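Local coordinates for malonyl CoA-acyl carrier protein transacylase (Synechocystis sp. PCC 6803 substr. Kazusa, PDB 4RR5), which catalyses the transfer of the malonyl group from malonyl-CoA to holo-acyl carrier protein, giving malonyl-ACP and free CoA for fatty acid biosynthesis, at residues 58-63 and 111-116; 246-251 and 257-262. All blocks are in the same frame, centred on the assembly; numbering follows the deposited sequence.

Interaction 1: 58-63 and 111-116; sequences NTQPCL and KQRSEV. With ACT (acetate ion), chain B.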
# COMPACT_ATOMS: atom_id res chain seq x y z
N ASN A 58 9.16 -10.46 2.25
CA ASN A 58 10.20 -9.74 1.53
C ASN A 58 9.66 -8.44 0.95
O ASN A 58 10.22 -7.37 1.12
CB ASN A 58 10.80 -10.60 0.40
CG ASN A 58 11.52 -11.85 0.92
OD1 ASN A 58 12.19 -11.82 1.96
ND2 ASN A 58 11.40 -12.94 0.18
N THR A 59 8.53 -8.56 0.25
CA THR A 59 7.98 -7.45 -0.51
C THR A 59 7.69 -6.22 0.34
O THR A 59 8.01 -5.10 -0.05
CB THR A 59 6.68 -7.85 -1.19
OG1 THR A 59 6.83 -9.13 -1.82
CG2 THR A 59 6.29 -6.79 -2.22
N GLN A 60 7.10 -6.42 1.51
CA GLN A 60 6.65 -5.27 2.26
C GLN A 60 7.84 -4.43 2.74
O GLN A 60 7.90 -3.24 2.43
CB GLN A 60 5.72 -5.68 3.42
CG GLN A 60 4.42 -6.30 2.94
CD GLN A 60 3.37 -6.32 4.04
OE1 GLN A 60 3.32 -5.43 4.88
NE2 GLN A 60 2.54 -7.35 4.03
N PRO A 61 8.80 -5.03 3.47
CA PRO A 61 9.89 -4.12 3.85
C PRO A 61 10.70 -3.61 2.65
O PRO A 61 11.22 -2.49 2.71
CB PRO A 61 10.75 -4.98 4.79
CG PRO A 61 10.36 -6.39 4.52
CD PRO A 61 8.94 -6.37 4.07
N CYS A 62 10.80 -4.40 1.59
CA CYS A 62 11.46 -3.91 0.38
C CYS A 62 10.76 -2.67 -0.20
O CYS A 62 11.41 -1.66 -0.50
CB CYS A 62 11.55 -5.00 -0.68
SG CYS A 62 12.93 -6.13 -0.44
N LEU A 63 9.43 -2.73 -0.36
CA LEU A 63 8.68 -1.60 -0.90
C LEU A 63 8.76 -0.39 0.03
O LEU A 63 8.87 0.74 -0.43
CB LEU A 63 7.22 -1.98 -1.13
CG LEU A 63 6.93 -2.82 -2.36
CD1 LEU A 63 5.45 -3.19 -2.40
CD2 LEU A 63 7.33 -2.08 -3.63
N LYS A 111 8.22 -4.80 9.17
CA LYS A 111 8.82 -6.11 9.31
C LYS A 111 7.91 -7.04 10.09
O LYS A 111 7.68 -8.18 9.70
CB LYS A 111 10.17 -5.99 10.00
CG LYS A 111 10.93 -7.27 10.22
CD LYS A 111 12.27 -6.89 10.87
CE LYS A 111 13.21 -8.07 11.03
NZ LYS A 111 12.70 -8.98 12.07
N GLN A 112 7.38 -6.54 11.20
CA GLN A 112 6.49 -7.34 12.03
C GLN A 112 5.18 -7.57 11.30
O GLN A 112 4.69 -8.70 11.26
CB GLN A 112 6.25 -6.69 13.39
CG GLN A 112 5.32 -7.49 14.28
CD GLN A 112 5.22 -6.92 15.69
OE1 GLN A 112 6.05 -6.09 16.08
NE2 GLN A 112 4.21 -7.35 16.45
N ARG A 113 4.63 -6.50 10.72
CA ARG A 113 3.37 -6.58 10.01
C ARG A 113 3.39 -7.67 8.96
O ARG A 113 2.45 -8.48 8.86
CB ARG A 113 3.05 -5.24 9.35
CG ARG A 113 1.72 -5.21 8.64
CD ARG A 113 1.74 -4.15 7.56
NE ARG A 113 0.41 -3.70 7.18
CZ ARG A 113 -0.09 -3.79 5.95
NH1 ARG A 113 0.65 -4.30 4.97
NH2 ARG A 113 -1.30 -3.34 5.69
N SER A 114 4.48 -7.70 8.18
CA SER A 114 4.62 -8.61 7.06
C SER A 114 4.88 -10.04 7.53
O SER A 114 4.56 -11.00 6.82
CB SER A 114 5.74 -8.15 6.11
OG SER A 114 7.02 -8.17 6.74
N GLU A 115 5.46 -10.19 8.72
CA GLU A 115 5.64 -11.53 9.28
C GLU A 115 4.31 -12.13 9.70
O GLU A 115 4.01 -13.29 9.37
CB GLU A 115 6.60 -11.50 10.47
CG GLU A 115 8.04 -11.57 10.03
CD GLU A 115 8.98 -11.18 11.12
OE1 GLU A 115 8.57 -11.23 12.30
OE2 GLU A 115 10.12 -10.79 10.79
N VAL A 116 3.53 -11.35 10.44
CA VAL A 116 2.18 -11.68 10.84
C VAL A 116 1.36 -12.18 9.65
O VAL A 116 0.80 -13.27 9.70
CB VAL A 116 1.46 -10.45 11.46
CG1 VAL A 116 -0.04 -10.65 11.50
CG2 VAL A 116 2.02 -10.12 12.85
C ACT B . -1.01 -6.41 1.87
O ACT B . -0.52 -5.31 2.30
OXT ACT B . -0.20 -7.35 1.67
CH3 ACT B . -2.48 -6.61 1.60
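Arg113 NH1 is gripped by two oxygens. Gln60 OE1 lies 2.9 Å from Arg113 NH1, and the O atom of an acetate ion, probably from the crystallisation liquor, lies 3.1 Å from the same NH1. Arg113 is probably the arginine that, in FabD-family acyltransferases, pairs with the malonyl carboxylate; it is carried on helix 103-119, which runs nearly antiparallel to helix 56-76, the segment axes 8.6 Å apart. The bond to Gln60 is fairly straight, with an N-H...O angle of 160°, and the acetate bond is similarly so. OE1 lies in the guanidinium plane, yet the amide is turned 69° from that plane, and NH1 comes in from above the carbonyl plane, not on a lone pair. With CG anti to the backbone N (chi1 -178°) and the chain extended as far as NE, Arg113 carries its end past Gln60 to the probable active site. There NH2 is hydrogen-bonded to Gln237 OE1 and to OG of Ser88, probably the nucleophile, and Ser88 OG also binds the acetate. The acetate may mimic the carboxylate of a malonyl group. Gln60 is a second-shell residue: the NH1 donor marks OE1 as the oxygen and so sets the flip, and NE2 is then hydrogen-bonded to Thr56 OG1, one turn earlier. Behind this polar end the helices pack through small groups. Ser114 CB lies against the Gln60 side chain, 3.6 Å from its CD, and Ser114 OG, hydrogen-bonded to Val110 O of its own helix, touches Pro61 at CD, 3.7 Å away.

Interaction 2: 246-251 and 257-262; sequences ETMVNL and TDYWEV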
# COMPACT_ATOMS: atom_id res chain seq x y z
N GLU A 246 -12.16 5.96 -3.02
CA GLU A 246 -12.56 7.13 -2.25
C GLU A 246 -11.36 7.99 -1.89
O GLU A 246 -11.50 9.19 -1.64
CB GLU A 246 -13.29 6.72 -0.97
CG GLU A 246 -14.67 6.11 -1.17
CD GLU A 246 -15.23 5.52 0.11
OE1 GLU A 246 -14.91 4.36 0.43
OE2 GLU A 246 -15.98 6.22 0.83
N THR A 247 -10.19 7.39 -1.86
CA THR A 247 -9.00 8.15 -1.52
C THR A 247 -8.72 9.15 -2.63
O THR A 247 -8.50 10.34 -2.38
CB THR A 247 -7.80 7.24 -1.29
OG1 THR A 247 -8.04 6.45 -0.11
CG2 THR A 247 -6.56 8.07 -1.08
N MET A 248 -8.80 8.66 -3.87
CA MET A 248 -8.55 9.47 -5.05
C MET A 248 -9.59 10.58 -5.25
O MET A 248 -9.25 11.72 -5.59
CB MET A 248 -8.47 8.57 -6.28
CG MET A 248 -7.27 7.67 -6.25
SD MET A 248 -7.17 6.52 -7.61
CE MET A 248 -8.61 5.50 -7.28
N VAL A 249 -10.86 10.24 -5.02
CA VAL A 249 -11.93 11.22 -5.13
C VAL A 249 -11.76 12.33 -4.10
O VAL A 249 -11.95 13.51 -4.42
CB VAL A 249 -13.32 10.57 -4.94
CG1 VAL A 249 -14.41 11.61 -5.11
CG2 VAL A 249 -13.51 9.41 -5.91
N ASN A 250 -11.41 11.95 -2.87
CA ASN A 250 -11.19 12.92 -1.80
C ASN A 250 -10.06 13.87 -2.12
O ASN A 250 -10.10 15.05 -1.79
CB ASN A 250 -10.88 12.21 -0.49
CG ASN A 250 -12.10 11.53 0.10
OD1 ASN A 250 -13.11 11.37 -0.58
ND2 ASN A 250 -12.00 11.12 1.36
N LEU A 251 -9.03 13.32 -2.76
CA LEU A 251 -7.87 14.09 -3.18
C LEU A 251 -8.29 15.15 -4.17
O LEU A 251 -8.14 16.34 -3.91
CB LEU A 251 -6.82 13.18 -3.80
CG LEU A 251 -5.98 12.35 -2.83
CD1 LEU A 251 -4.94 11.56 -3.61
CD2 LEU A 251 -5.34 13.25 -1.79
N THR A 257 -4.24 18.84 -7.46
CA THR A 257 -4.23 18.98 -8.91
C THR A 257 -3.32 17.95 -9.57
O THR A 257 -3.50 17.59 -10.74
CB THR A 257 -3.76 20.40 -9.31
OG1 THR A 257 -2.36 20.52 -9.07
CG2 THR A 257 -4.46 21.41 -8.45
N ASP A 258 -2.34 17.49 -8.81
CA ASP A 258 -1.36 16.52 -9.29
C ASP A 258 -1.22 15.35 -8.34
O ASP A 258 -1.38 15.48 -7.12
CB ASP A 258 0.01 17.17 -9.48
CG ASP A 258 -0.03 18.35 -10.42
OD1 ASP A 258 -0.35 19.46 -9.94
OD2 ASP A 258 0.26 18.17 -11.61
N TYR A 259 -0.84 14.22 -8.92
CA TYR A 259 -0.89 12.93 -8.27
C TYR A 259 0.36 12.15 -8.64
O TYR A 259 0.52 11.74 -9.80
CB TYR A 259 -2.17 12.23 -8.74
CG TYR A 259 -2.49 10.83 -8.25
CD1 TYR A 259 -3.28 10.64 -7.13
CD2 TYR A 259 -2.09 9.71 -8.98
CE1 TYR A 259 -3.63 9.37 -6.71
CE2 TYR A 259 -2.44 8.43 -8.56
CZ TYR A 259 -3.21 8.27 -7.43
OH TYR A 259 -3.58 7.03 -7.01
N TRP A 260 1.26 11.96 -7.68
CA TRP A 260 2.55 11.33 -7.95
C TRP A 260 2.65 9.98 -7.27
O TRP A 260 2.61 9.91 -6.04
CB TRP A 260 3.71 12.20 -7.49
CG TRP A 260 3.85 13.50 -8.21
CD1 TRP A 260 3.02 14.01 -9.17
CD2 TRP A 260 4.89 14.46 -8.03
NE1 TRP A 260 3.48 15.23 -9.59
CE2 TRP A 260 4.63 15.53 -8.91
CE3 TRP A 260 6.02 14.52 -7.21
CZ2 TRP A 260 5.45 16.65 -9.00
CZ3 TRP A 260 6.85 15.63 -7.30
CH2 TRP A 260 6.55 16.68 -8.19
N GLU A 261 2.78 8.93 -8.06
CA GLU A 261 3.00 7.61 -7.52
C GLU A 261 4.47 7.47 -7.21
O GLU A 261 5.29 7.44 -8.12
CB GLU A 261 2.56 6.52 -8.49
CG GLU A 261 2.39 5.17 -7.82
CD GLU A 261 1.88 4.11 -8.78
OE1 GLU A 261 1.51 4.47 -9.92
OE2 GLU A 261 1.85 2.92 -8.40
N VAL A 262 4.80 7.41 -5.93
CA VAL A 262 6.17 7.35 -5.47
C VAL A 262 6.51 5.91 -5.11
O VAL A 262 6.28 5.47 -3.99
CB VAL A 262 6.38 8.29 -4.27
CG1 VAL A 262 7.81 8.26 -3.80
CG2 VAL A 262 5.96 9.72 -4.65
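Tyr259 reaches from strand 258-262 of the parallel sheet toward helix 244-254, and Leu251 meets the edge of its ring nearly in the ring plane. The two side chains stand at about a right angle, and Leu251 CD1 lies 4.0 Å from both CD1 and CE1 of Tyr259. Met248, one turn earlier on the helix, crosses the ring obliquely at its phenol end, where its CG is 4.0 Å from Tyr259 CE1. Its sulfur makes a Met-aromatic contact: SD is 5.3 Å from the ring centroid, 52° off the normal, and 3.7 Å from Tyr259 OH. A chi1 of 179° puts the tyrosine CG anti to the backbone N and swings the ring out to the helix. The helix thus packs on one side of the sheet, as in an alpha/beta fold, away from the active site. Replacing Tyr259 by an alanine would probably open a gap beside Leu251 and Met248 and leave Leu268 O and Trp244 NE1 without their hydroxyl partner. The chemistry is divided: the contact from residues 246-251 is made by carbon and sulfur, while the buried hydroxyl is held by Leu268 O and by Trp244 NE1 at the start of the same helix.

Followed from the N terminus, strand 3-7 enters the parallel sheet first, and helix 56-76 then supplies the first half of interaction 1. The chain passes through strand 83-86 and Ser88 before helix 103-119 returns to close that loop, with 47 residues between the segments. Only later, after the mixed sheet and helix 193-204, does interaction 2 open; it closes over just five residues, between helix 244-254 and strand 258-262. The two contacts therefore lie in series, neither nested nor crossing. Their centres are about 25 Å apart, on opposite sides of the chain's centre: interaction 1 joins two helices beside Ser88, the probable catalytic serine, interaction 2 a helix to the parallel sheet.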